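Local atomic coordinates of fructosyl amine:oxygen oxidoreductase (PDB entry 4WCT), a protein that probably catalyses the FAD-dependent oxidation of fructosyl amines (Amadori products), using molecular oxygen and so removing the sugar from glycated amines. Residues C38-R46 / A188-F199; F323-E333 / F444-I455. All coordinates share one frame; numbering follows the deposited sequence.

Interaction 1 comes first along the chain and is complete before interaction 2 begins; their centres lie 36 Å apart and their nearest atoms about 17 Å. Interaction 1 belongs to the FAD-binding part of the fold, where helix 35-46 packs on helix 181-194 beside the six-stranded sheet, one of whose outermost strands, 198-201, lies next to strand 52-56. Interaction 2 lies by the ten-stranded sheet: residues 323-333 lead into helix 330-343, and residues 444-455, close to the C-terminus, run along them. The two contacts share neither sheet nor helix. One ties together elements of the nucleotide-binding region, while the other joins the chain's last part to the loop and helix start that lie against the second sheet.

Interaction 1. Residues C38-R46 / A188-F199; sequences CSTALHLAR and AFNEAKRLGVRF
Ala41 and Ala192 face each other where helix 38-46 packs on helix 188-194, their CB atoms 4.0 Å apart. Methyl side chains suit this place because they let the helix axes approach to 8.5 Å, crossing at 33°; the CB of Ala192 reaches the backbone of Leu42, 3.8 Å from its N. Leu42 fills the flank. With CG anti to the backbone N (chi1 175°), it lays CD1 across the aliphatic part of Glu191, 3.5 Å from CG, while CD2 extends toward the methyl of Ala188 and also lies over one face of the Arg46 guanidinium. Nearer the start of the helix, Cys38 directs SG at Phe189 CB. The Phe189 ring itself turns away and puts CD1 over the face of the Phe199 ring, whose CZ meets Ala41 CB obliquely.

Helix 35-46 follows the glycine-rich turn of what is probably a Rossmann-type dinucleotide-binding motif, consistent with the bound FAD about 7 Å from the Cys38 side chain. Strand 198-201 lies at one edge of the six-stranded sheet of this domain, beside strand 52-56, and Val54 of that strand touches Ala41, Val197 and Phe199. To reach this strand the chain leaves helix 181-194 through a Schellman motif, with Gly196 at positive phi (115°), a conformation that a side chain would make strained. Val197 then turns back so that its two methyls lie on one face of helix 35-46: CG1 against Ala41, and CG2 3.8 Å from Ala45 CB. Leu195 packs its CB on the same alanine.

At the solvent side, Arg46 NE donates to a water that in turn donates to Glu191 OE2 (2.7 Å), while NH1 forms a salt bridge with Asp105. Arg194 grips both oxygens of Glu191 side-on, which probably helps hold the carboxylate in place.

Interaction 2. Residues F323-E333 / F444-I455; sequences FAKHQIPLEAE and FQQVGEDQWTKI
Gln327 and Thr453 meet through a short bond: the threonine hydroxyl donates to Gln327 OE1 at 2.7 Å, in the carbonyl plane and on a lone pair. Ile455 N also donates to OE1, tilted from that plane, and Gln327 NE2 returns a bond to Ile455 O at 3.0 Å. A primary amide suits this place because it can accept and donate at once, pairing with both polar groups of one backbone residue. The bend at chi2 (-61°) folds the amide back against the opposing chain. Thr453 OG1, set between its own backbone N and carbonyl carbon, also accepts from Ile328 N.

Backbone bonds extend the pairing. Thr453 N donates to Ile328 O, and Leu330 N to Gln451 O at 2.8 Å, on either side of the single beta bridge between Pro329 and Trp452. Pro329 is the N-cap of helix 330-343.

The Trp452 indole lies between two aliphatic groups. Lys325 CD makes a CH-pi contact 3.6 Å from the centroid of the six-membered ring, its NZ adding a cation-pi interaction over the five-membered ring; Pro329 CG covers the opposite face. Farther out, Phe323 turns its edge to the face of Phe444 with planes at 69°, and brings CZ to Trp452 CH2 (4.0 Å). Phe444 in turn stacks with Tyr305 of strand 295-310.

The buried Gln327 amide thus has partners on both its oxygen and its nitrogen, and these bonds, mostly to backbone, fix the register of the two chains, while the indole face under Lys325 would probably help stabilise the ammonium charge modestly.

Interaction 1. Residues C38-R46 / A188-F199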
loop_
_atom_site.group_PDB
_atom_site.type_symbol
_atom_site.label_atom_id
_atom_site.label_comp_id
_atom_site.label_asym_id
_atom_site.label_seq_id
_atom_site.Cartn_x
_atom_site.Cartn_y
_atom_site.Cartn_z
ATOM N N CYS A 38 -1.319 -3.431 12.389
ATOM C CA CYS A 38 -2.172 -4.518 12.841
ATOM C C CYS A 38 -1.489 -5.847 12.615
ATOM O O CYS A 38 -1.621 -6.740 13.451
ATOM C CB CYS A 38 -3.553 -4.475 12.180
ATOM S SG CYS A 38 -4.602 -3.106 12.714
ATOM N N SER A 39 -0.770 -5.998 11.501
ATOM C CA SER A 39 -0.035 -7.234 11.267
ATOM C C SER A 39 1.000 -7.426 12.363
ATOM O O SER A 39 1.180 -8.534 12.880
ATOM C CB SER A 39 0.635 -7.240 9.892
ATOM O OG SER A 39 1.295 -8.471 9.602
ATOM N N THR A 40 1.744 -6.360 12.668
ATOM C CA THR A 40 2.770 -6.412 13.707
ATOM C C THR A 40 2.161 -6.771 15.072
ATOM O O THR A 40 2.650 -7.682 15.753
ATOM C CB THR A 40 3.505 -5.072 13.790
ATOM O OG1 THR A 40 4.179 -4.808 12.552
ATOM C CG2 THR A 40 4.508 -5.077 14.927
ATOM N N ALA A 41 1.014 -6.191 15.399
ATOM C CA ALA A 41 0.382 -6.452 16.696
ATOM C C ALA A 41 0.023 -7.943 16.782
ATOM O O ALA A 41 0.246 -8.602 17.805
ATOM C CB ALA A 41 -0.858 -5.602 16.847
ATOM N N LEU A 42 -0.549 -8.461 15.715
ATOM C CA LEU A 42 -0.924 -9.874 15.671
ATOM C C LEU A 42 0.272 -10.795 15.831
ATOM O O LEU A 42 0.244 -11.725 16.648
ATOM C CB LEU A 42 -1.669 -10.190 14.382
ATOM C CG LEU A 42 -2.008 -11.665 14.142
ATOM C CD1 LEU A 42 -3.057 -12.101 15.142
ATOM C CD2 LEU A 42 -2.521 -11.716 12.710
ATOM N N HIS A 43 1.347 -10.531 15.104
ATOM C CA HIS A 43 2.535 -11.384 15.184
ATOM C C HIS A 43 3.212 -11.302 16.551
ATOM O O HIS A 43 3.615 -12.335 17.086
ATOM C CB HIS A 43 3.524 -11.029 14.095
ATOM C CG HIS A 43 3.179 -11.615 12.777
ATOM N ND1 HIS A 43 3.761 -12.775 12.313
ATOM C CD2 HIS A 43 2.348 -11.185 11.792
ATOM C CE1 HIS A 43 3.255 -13.070 11.131
ATOM N NE2 HIS A 43 2.389 -12.129 10.794
ATOM N N LEU A 44 3.223 -10.121 17.167
ATOM C CA LEU A 44 3.818 -9.993 18.514
ATOM C C LEU A 44 2.970 -10.776 19.526
ATOM O O LEU A 44 3.514 -11.554 20.319
ATOM C CB LEU A 44 3.897 -8.536 18.942
ATOM C CG LEU A 44 4.946 -7.691 18.210
ATOM C CD1 LEU A 44 4.818 -6.232 18.589
ATOM C CD2 LEU A 44 6.357 -8.216 18.464
ATOM N N ALA A 45 1.655 -10.662 19.423
ATOM C CA ALA A 45 0.773 -11.470 20.285
ATOM C C ALA A 45 0.982 -12.966 20.117
ATOM O O ALA A 45 1.078 -13.724 21.110
ATOM C CB ALA A 45 -0.677 -11.106 20.076
ATOM N N ARG A 46 1.093 -13.419 18.883
ATOM C CA ARG A 46 1.319 -14.840 18.623
ATOM C C ARG A 46 2.654 -15.307 19.184
ATOM O O ARG A 46 2.787 -16.477 19.545
ATOM C CB ARG A 46 1.257 -15.143 17.127
ATOM C CG ARG A 46 -0.158 -15.062 16.578
ATOM C CD ARG A 46 -0.179 -15.283 15.075
ATOM N NE ARG A 46 -1.520 -15.480 14.564
ATOM C CZ ARG A 46 -1.807 -15.501 13.270
ATOM N NH1 ARG A 46 -0.841 -15.311 12.389
ATOM N NH2 ARG A 46 -3.052 -15.707 12.864
ATOM N N ALA A 188 -7.262 -8.972 11.357
ATOM C CA ALA A 188 -6.020 -8.967 12.122
ATOM C C ALA A 188 -6.162 -8.216 13.447
ATOM O O ALA A 188 -5.709 -8.681 14.499
ATOM C CB ALA A 188 -4.905 -8.425 11.268
ATOM N N PHE A 189 -6.821 -7.061 13.405
ATOM C CA PHE A 189 -7.131 -6.255 14.580
ATOM C C PHE A 189 -7.952 -7.067 15.581
ATOM O O PHE A 189 -7.558 -7.167 16.749
ATOM C CB PHE A 189 -7.898 -5.004 14.139
ATOM C CG PHE A 189 -8.712 -4.359 15.220
ATOM C CD1 PHE A 189 -8.113 -3.582 16.195
ATOM C CD2 PHE A 189 -10.079 -4.431 15.196
ATOM C CE1 PHE A 189 -8.876 -2.924 17.156
ATOM C CE2 PHE A 189 -10.855 -3.747 16.137
ATOM C CZ PHE A 189 -10.244 -3.086 17.173
ATOM N N ASN A 190 -9.021 -7.715 15.106
ATOM C CA ASN A 190 -9.908 -8.488 15.993
ATOM C C ASN A 190 -9.131 -9.588 16.689
ATOM O O ASN A 190 -9.285 -9.822 17.905
ATOM C CB ASN A 190 -11.052 -9.110 15.204
ATOM C CG ASN A 190 -12.134 -8.102 14.850
ATOM O OD1 ASN A 190 -12.202 -7.026 15.443
ATOM N ND2 ASN A 190 -12.971 -8.432 13.885
ATOM N N GLU A 191 -8.261 -10.252 15.944
ATOM C CA GLU A 191 -7.523 -11.369 16.512
ATOM C C GLU A 191 -6.420 -10.903 17.449
ATOM O O GLU A 191 -6.236 -11.470 18.543
ATOM C CB GLU A 191 -6.980 -12.270 15.405
ATOM C CG GLU A 191 -6.183 -13.435 15.924
ATOM C CD GLU A 191 -7.020 -14.505 16.591
ATOM O OE1 GLU A 191 -8.247 -14.302 16.782
ATOM O OE2 GLU A 191 -6.427 -15.586 16.846
ATOM N N ALA A 192 -5.702 -9.825 17.091
ATOM C CA ALA A 192 -4.715 -9.276 18.028
ATOM C C ALA A 192 -5.392 -8.869 19.336
ATOM O O ALA A 192 -4.882 -9.133 20.440
ATOM C CB ALA A 192 -3.981 -8.084 17.399
ATOM N N LYS A 193 -6.568 -8.271 19.249
ATOM C CA LYS A 193 -7.259 -7.824 20.458
ATOM C C LYS A 193 -7.795 -9.009 21.272
ATOM O O LYS A 193 -7.819 -8.977 22.511
ATOM C CB LYS A 193 -8.385 -6.866 20.087
ATOM C CG LYS A 193 -9.340 -6.535 21.221
ATOM C CD LYS A 193 -10.188 -5.319 20.862
ATOM C CE LYS A 193 -10.901 -4.743 22.073
ATOM N NZ LYS A 193 -11.755 -3.618 21.642
ATOM N N ARG A 194 -8.214 -10.064 20.583
ATOM C CA ARG A 194 -8.644 -11.295 21.273
ATOM C C ARG A 194 -7.479 -11.910 22.045
ATOM O O ARG A 194 -7.666 -12.446 23.155
ATOM C CB ARG A 194 -9.217 -12.302 20.268
ATOM C CG ARG A 194 -9.837 -13.520 20.910
ATOM C CD ARG A 194 -10.345 -14.526 19.873
ATOM N NE ARG A 194 -9.264 -15.267 19.266
ATOM C CZ ARG A 194 -8.931 -16.518 19.551
ATOM N NH1 ARG A 194 -9.595 -17.185 20.493
ATOM N NH2 ARG A 194 -8.009 -17.131 18.815
ATOM N N LEU A 195 -6.272 -11.834 21.475
ATOM C CA LEU A 195 -5.085 -12.410 22.066
ATOM C C LEU A 195 -4.432 -11.518 23.107
ATOM O O LEU A 195 -3.377 -11.855 23.640
ATOM C CB LEU A 195 -4.076 -12.781 20.989
ATOM C CG LEU A 195 -4.531 -13.851 20.022
ATOM C CD1 LEU A 195 -3.473 -14.132 18.969
ATOM C CD2 LEU A 195 -4.851 -15.150 20.756
ATOM N N GLY A 196 -4.969 -10.313 23.260
ATOM C CA GLY A 196 -4.641 -9.455 24.416
ATOM C C GLY A 196 -3.918 -8.149 24.149
ATOM O O GLY A 196 -3.540 -7.419 25.101
ATOM N N VAL A 197 -3.736 -7.805 22.873
ATOM C CA VAL A 197 -3.120 -6.498 22.547
ATOM C C VAL A 197 -4.092 -5.406 22.919
ATOM O O VAL A 197 -5.291 -5.533 22.707
ATOM C CB VAL A 197 -2.771 -6.438 21.035
ATOM C CG1 VAL A 197 -2.270 -5.041 20.649
ATOM C CG2 VAL A 197 -1.764 -7.546 20.742
ATOM N N ARG A 198 -3.558 -4.292 23.432
ATOM C CA ARG A 198 -4.350 -3.149 23.800
ATOM C C ARG A 198 -4.268 -2.067 22.711
ATOM O O ARG A 198 -3.207 -1.814 22.181
ATOM C CB ARG A 198 -3.840 -2.570 25.114
ATOM C CG ARG A 198 -4.478 -1.238 25.462
ATOM C CD ARG A 198 -4.536 -0.978 26.969
ATOM N NE ARG A 198 -4.390 0.447 27.293
ATOM C CZ ARG A 198 -3.219 1.038 27.537
ATOM N NH1 ARG A 198 -2.082 0.337 27.460
ATOM N NH2 ARG A 198 -3.180 2.329 27.855
ATOM N N PHE A 199 -5.425 -1.641 22.254
ATOM C CA PHE A 199 -5.544 -0.631 21.191
ATOM C C PHE A 199 -6.124 0.637 21.787
ATOM O O PHE A 199 -7.171 0.608 22.438
ATOM C CB PHE A 199 -6.450 -1.155 20.057
ATOM C CG PHE A 199 -5.787 -2.168 19.172
ATOM C CD1 PHE A 199 -5.847 -3.519 19.480
ATOM C CD2 PHE A 199 -5.207 -1.795 17.977
ATOM C CE1 PHE A 199 -5.198 -4.447 18.698
ATOM C CE2 PHE A 199 -4.637 -2.733 17.141
ATOM C CZ PHE A 199 -4.659 -4.066 17.487
HETATM O O HOH W 1 -4.021 -16.374 15.799
#

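Interaction 2. Residues F323-E333 / F444-I455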
loop_
_atom_site.group_PDB
_atom_site.type_symbol
_atom_site.label_atom_id
_atom_site.label_comp_id
_atom_site.label_asym_id
_atom_site.label_seq_id
_atom_site.Cartn_x
_atom_site.Cartn_y
_atom_site.Cartn_z
ATOM N N PHE A 323 -3.084 14.954 3.520
ATOM C CA PHE A 323 -4.360 15.352 4.066
ATOM C C PHE A 323 -5.427 14.379 3.560
ATOM O O PHE A 323 -5.267 13.773 2.494
ATOM C CB PHE A 323 -4.720 16.771 3.637
ATOM C CG PHE A 323 -4.886 16.937 2.156
ATOM C CD1 PHE A 323 -3.809 17.210 1.338
ATOM C CD2 PHE A 323 -6.117 16.832 1.585
ATOM C CE1 PHE A 323 -3.993 17.438 -0.020
ATOM C CE2 PHE A 323 -6.308 17.014 0.231
ATOM C CZ PHE A 323 -5.226 17.256 -0.590
ATOM N N ALA A 324 -6.526 14.268 4.289
ATOM C CA ALA A 324 -7.581 13.303 3.902
ATOM C C ALA A 324 -8.653 13.970 3.063
ATOM O O ALA A 324 -8.994 15.151 3.286
ATOM C CB ALA A 324 -8.192 12.712 5.166
ATOM N N LYS A 325 -9.177 13.249 2.060
ATOM C CA LYS A 325 -10.305 13.745 1.285
ATOM C C LYS A 325 -11.027 12.603 0.591
ATOM O O LYS A 325 -10.379 11.773 -0.081
ATOM C CB LYS A 325 -9.848 14.767 0.238
ATOM C CG LYS A 325 -10.967 15.616 -0.316
ATOM C CD LYS A 325 -10.442 16.914 -0.900
ATOM C CE LYS A 325 -11.541 17.705 -1.568
ATOM N NZ LYS A 325 -12.282 18.580 -0.637
ATOM N N HIS A 326 -12.352 12.566 0.785
ATOM C CA HIS A 326 -13.242 11.645 0.100
ATOM C C HIS A 326 -13.803 12.219 -1.200
ATOM O O HIS A 326 -15.016 12.276 -1.406
ATOM C CB HIS A 326 -14.355 11.204 1.022
ATOM C CG HIS A 326 -13.905 10.202 2.033
ATOM N ND1 HIS A 326 -14.800 9.441 2.757
ATOM C CD2 HIS A 326 -12.688 9.642 2.236
ATOM C CE1 HIS A 326 -14.129 8.537 3.457
ATOM N NE2 HIS A 326 -12.839 8.697 3.216
ATOM N N GLN A 327 -12.900 12.800 -1.970
ATOM C CA GLN A 327 -13.127 13.139 -3.386
ATOM C C GLN A 327 -11.803 12.902 -4.097
ATOM O O GLN A 327 -10.785 12.699 -3.447
ATOM C CB GLN A 327 -13.512 14.632 -3.548
ATOM C CG GLN A 327 -14.761 15.127 -2.809
ATOM C CD GLN A 327 -16.065 14.465 -3.192
ATOM O OE1 GLN A 327 -16.185 13.783 -4.211
ATOM N NE2 GLN A 327 -17.095 14.705 -2.359
ATOM N N ILE A 328 -11.795 12.988 -5.429
ATOM C CA ILE A 328 -10.557 12.963 -6.196
ATOM C C ILE A 328 -10.548 14.116 -7.184
ATOM O O ILE A 328 -11.622 14.698 -7.466
ATOM C CB ILE A 328 -10.325 11.624 -6.964
ATOM C CG1 ILE A 328 -11.433 11.371 -7.991
ATOM C CG2 ILE A 328 -10.145 10.479 -5.949
ATOM C CD1 ILE A 328 -11.261 10.077 -8.764
ATOM N N PRO A 329 -9.353 14.505 -7.641
ATOM C CA PRO A 329 -9.383 15.558 -8.644
ATOM C C PRO A 329 -10.197 15.161 -9.869
ATOM O O PRO A 329 -10.192 14.005 -10.296
ATOM C CB PRO A 329 -7.901 15.778 -8.976
ATOM C CG PRO A 329 -7.187 15.369 -7.726
ATOM C CD PRO A 329 -7.968 14.166 -7.255
ATOM N N LEU A 330 -10.849 16.142 -10.469
ATOM C CA LEU A 330 -11.631 15.894 -11.682
ATOM C C LEU A 330 -10.765 15.251 -12.761
ATOM O O LEU A 330 -11.278 14.486 -13.599
ATOM C CB LEU A 330 -12.250 17.191 -12.174
ATOM C CG LEU A 330 -13.365 17.754 -11.276
ATOM C CD1 LEU A 330 -13.765 19.139 -11.749
ATOM C CD2 LEU A 330 -14.571 16.836 -11.238
ATOM N N GLU A 331 -9.502 15.671 -12.858
ATOM C CA GLU A 331 -8.613 15.083 -13.873
ATOM C C GLU A 331 -8.363 13.575 -13.614
ATOM O O GLU A 331 -8.141 12.818 -14.561
ATOM C CB GLU A 331 -7.285 15.869 -13.998
ATOM C CG GLU A 331 -6.389 15.653 -12.793
ATOM C CD GLU A 331 -5.695 16.869 -12.237
ATOM O OE1 GLU A 331 -5.216 17.753 -13.007
ATOM O OE2 GLU A 331 -5.340 16.785 -11.051
ATOM N N ALA A 332 -8.497 13.146 -12.364
ATOM C CA ALA A 332 -8.287 11.734 -12.033
ATOM C C ALA A 332 -9.558 10.951 -12.384
ATOM O O ALA A 332 -9.474 9.868 -12.987
ATOM C CB ALA A 332 -7.937 11.551 -10.571
ATOM N N GLU A 333 -10.728 11.519 -12.096
ATOM C CA GLU A 333 -11.972 10.942 -12.582
ATOM C C GLU A 333 -11.954 10.757 -14.101
ATOM O O GLU A 333 -12.305 9.680 -14.619
ATOM C CB GLU A 333 -13.174 11.789 -12.177
ATOM C CG GLU A 333 -14.472 11.305 -12.832
ATOM C CD GLU A 333 -15.661 12.210 -12.594
ATOM O OE1 GLU A 333 -15.484 13.404 -12.228
ATOM O OE2 GLU A 333 -16.785 11.763 -12.897
ATOM N N PHE A 444 -0.806 18.716 -5.135
ATOM C CA PHE A 444 -2.152 19.118 -4.713
ATOM C C PHE A 444 -2.279 20.623 -4.481
ATOM O O PHE A 444 -3.374 21.191 -4.566
ATOM C CB PHE A 444 -2.571 18.364 -3.439
ATOM C CG PHE A 444 -3.016 16.937 -3.683
ATOM C CD1 PHE A 444 -4.009 16.646 -4.589
ATOM C CD2 PHE A 444 -2.487 15.898 -2.941
ATOM C CE1 PHE A 444 -4.479 15.360 -4.730
ATOM C CE2 PHE A 444 -2.944 14.612 -3.081
ATOM C CZ PHE A 444 -3.910 14.332 -4.009
ATOM N N GLN A 445 -1.164 21.280 -4.216
ATOM C CA GLN A 445 -1.184 22.736 -4.030
ATOM C C GLN A 445 -1.527 23.445 -5.338
ATOM O O GLN A 445 -1.846 24.630 -5.310
ATOM C CB GLN A 445 0.146 23.232 -3.494
ATOM C CG GLN A 445 0.430 22.782 -2.066
ATOM C CD GLN A 445 -0.474 23.447 -1.047
ATOM O OE1 GLN A 445 -0.578 24.680 -1.008
ATOM N NE2 GLN A 445 -1.246 22.640 -0.320
ATOM N N GLN A 446 -1.414 22.738 -6.464
ATOM C CA GLN A 446 -1.793 23.288 -7.771
ATOM C C GLN A 446 -3.137 22.780 -8.266
ATOM O O GLN A 446 -3.536 23.072 -9.395
ATOM C CB GLN A 446 -0.699 22.977 -8.789
ATOM C CG GLN A 446 0.626 23.631 -8.440
ATOM C CD GLN A 446 1.754 23.282 -9.399
ATOM O OE1 GLN A 446 1.881 22.146 -9.856
ATOM N NE2 GLN A 446 2.624 24.254 -9.654
ATOM N N VAL A 447 -3.891 22.115 -7.390
ATOM C CA VAL A 447 -5.235 21.641 -7.728
ATOM C C VAL A 447 -6.212 22.628 -7.140
ATOM O O VAL A 447 -6.219 22.859 -5.955
ATOM C CB VAL A 447 -5.514 20.194 -7.219
ATOM C CG1 VAL A 447 -6.918 19.752 -7.584
ATOM C CG2 VAL A 447 -4.506 19.215 -7.814
ATOM N N GLY A 448 -7.049 23.219 -7.997
ATOM C CA GLY A 448 -8.004 24.217 -7.539
ATOM C C GLY A 448 -8.997 23.655 -6.545
ATOM O O GLY A 448 -9.419 22.508 -6.660
ATOM N N GLU A 449 -9.541 24.518 -5.703
ATOM C CA GLU A 449 -10.577 24.111 -4.775
ATOM C C GLU A 449 -11.818 23.578 -5.477
ATOM O O GLU A 449 -12.507 22.716 -4.942
ATOM C CB GLU A 449 -10.968 25.280 -3.850
ATOM C CG GLU A 449 -9.989 25.493 -2.709
ATOM C CD GLU A 449 -9.983 26.919 -2.184
ATOM O OE1 GLU A 449 -10.943 27.293 -1.475
ATOM O OE2 GLU A 449 -9.004 27.653 -2.450
ATOM N N ASP A 450 -12.093 24.070 -6.684
ATOM C CA ASP A 450 -13.280 23.686 -7.409
ATOM C C ASP A 450 -13.000 22.596 -8.441
ATOM O O ASP A 450 -13.853 22.265 -9.258
ATOM C CB ASP A 450 -13.899 24.897 -8.116
ATOM C CG ASP A 450 -12.958 25.534 -9.105
ATOM O OD1 ASP A 450 -11.782 25.113 -9.209
ATOM O OD2 ASP A 450 -13.337 26.580 -9.646
ATOM N N GLN A 451 -11.842 21.953 -8.320
ATOM C CA GLN A 451 -11.326 21.014 -9.301
ATOM C C GLN A 451 -11.451 19.562 -8.793
ATOM O O GLN A 451 -10.713 18.700 -9.257
ATOM C CB GLN A 451 -9.845 21.333 -9.542
ATOM C CG GLN A 451 -9.111 20.444 -10.541
ATOM C CD GLN A 451 -9.667 20.550 -11.932
ATOM O OE1 GLN A 451 -10.410 21.488 -12.247
ATOM N NE2 GLN A 451 -9.353 19.557 -12.778
ATOM N N TRP A 452 -12.351 19.313 -7.846
ATOM C CA TRP A 452 -12.523 17.974 -7.260
ATOM C C TRP A 452 -13.903 17.422 -7.620
ATOM O O TRP A 452 -14.841 18.180 -7.901
ATOM C CB TRP A 452 -12.374 18.058 -5.743
ATOM C CG TRP A 452 -11.032 18.416 -5.293
ATOM C CD1 TRP A 452 -10.490 19.671 -5.235
ATOM C CD2 TRP A 452 -10.030 17.525 -4.807
ATOM N NE1 TRP A 452 -9.234 19.617 -4.698
ATOM C CE2 TRP A 452 -8.922 18.312 -4.423
ATOM C CE3 TRP A 452 -9.996 16.152 -4.535
ATOM C CZ2 TRP A 452 -7.786 17.759 -3.830
ATOM C CZ3 TRP A 452 -8.884 15.622 -3.950
ATOM C CH2 TRP A 452 -7.789 16.410 -3.601
ATOM N N THR A 453 -14.055 16.096 -7.553
ATOM C CA THR A 453 -15.369 15.493 -7.597
ATOM C C THR A 453 -16.232 16.045 -6.452
ATOM O O THR A 453 -15.718 16.593 -5.455
ATOM C CB THR A 453 -15.298 13.945 -7.533
ATOM O OG1 THR A 453 -14.573 13.528 -6.367
ATOM C CG2 THR A 453 -14.589 13.386 -8.774
ATOM N N LYS A 454 -17.540 15.921 -6.645
ATOM C CA LYS A 454 -18.540 16.487 -5.741
ATOM C C LYS A 454 -19.566 15.423 -5.398
ATOM O O LYS A 454 -20.747 15.703 -5.198
ATOM C CB LYS A 454 -19.152 17.753 -6.369
ATOM C CG LYS A 454 -18.117 18.871 -6.457
ATOM C CD LYS A 454 -18.447 19.909 -7.538
ATOM C CE LYS A 454 -17.282 20.900 -7.718
ATOM N NZ LYS A 454 -16.263 20.445 -8.728
ATOM N N ILE A 455 -19.051 14.238 -5.089
ATOM C CA ILE A 455 -19.900 13.121 -4.748
ATOM C C ILE A 455 -20.562 13.402 -3.414
ATOM O O ILE A 455 -19.899 13.750 -2.457
ATOM C CB ILE A 455 -19.095 11.800 -4.674
ATOM C CG1 ILE A 455 -18.467 11.502 -6.045
ATOM C CG2 ILE A 455 -20.007 10.640 -4.271
ATOM C CD1 ILE A 455 -17.263 10.588 -5.964
HETATM O O HOH W 2 -12.139 21.454 -2.575
#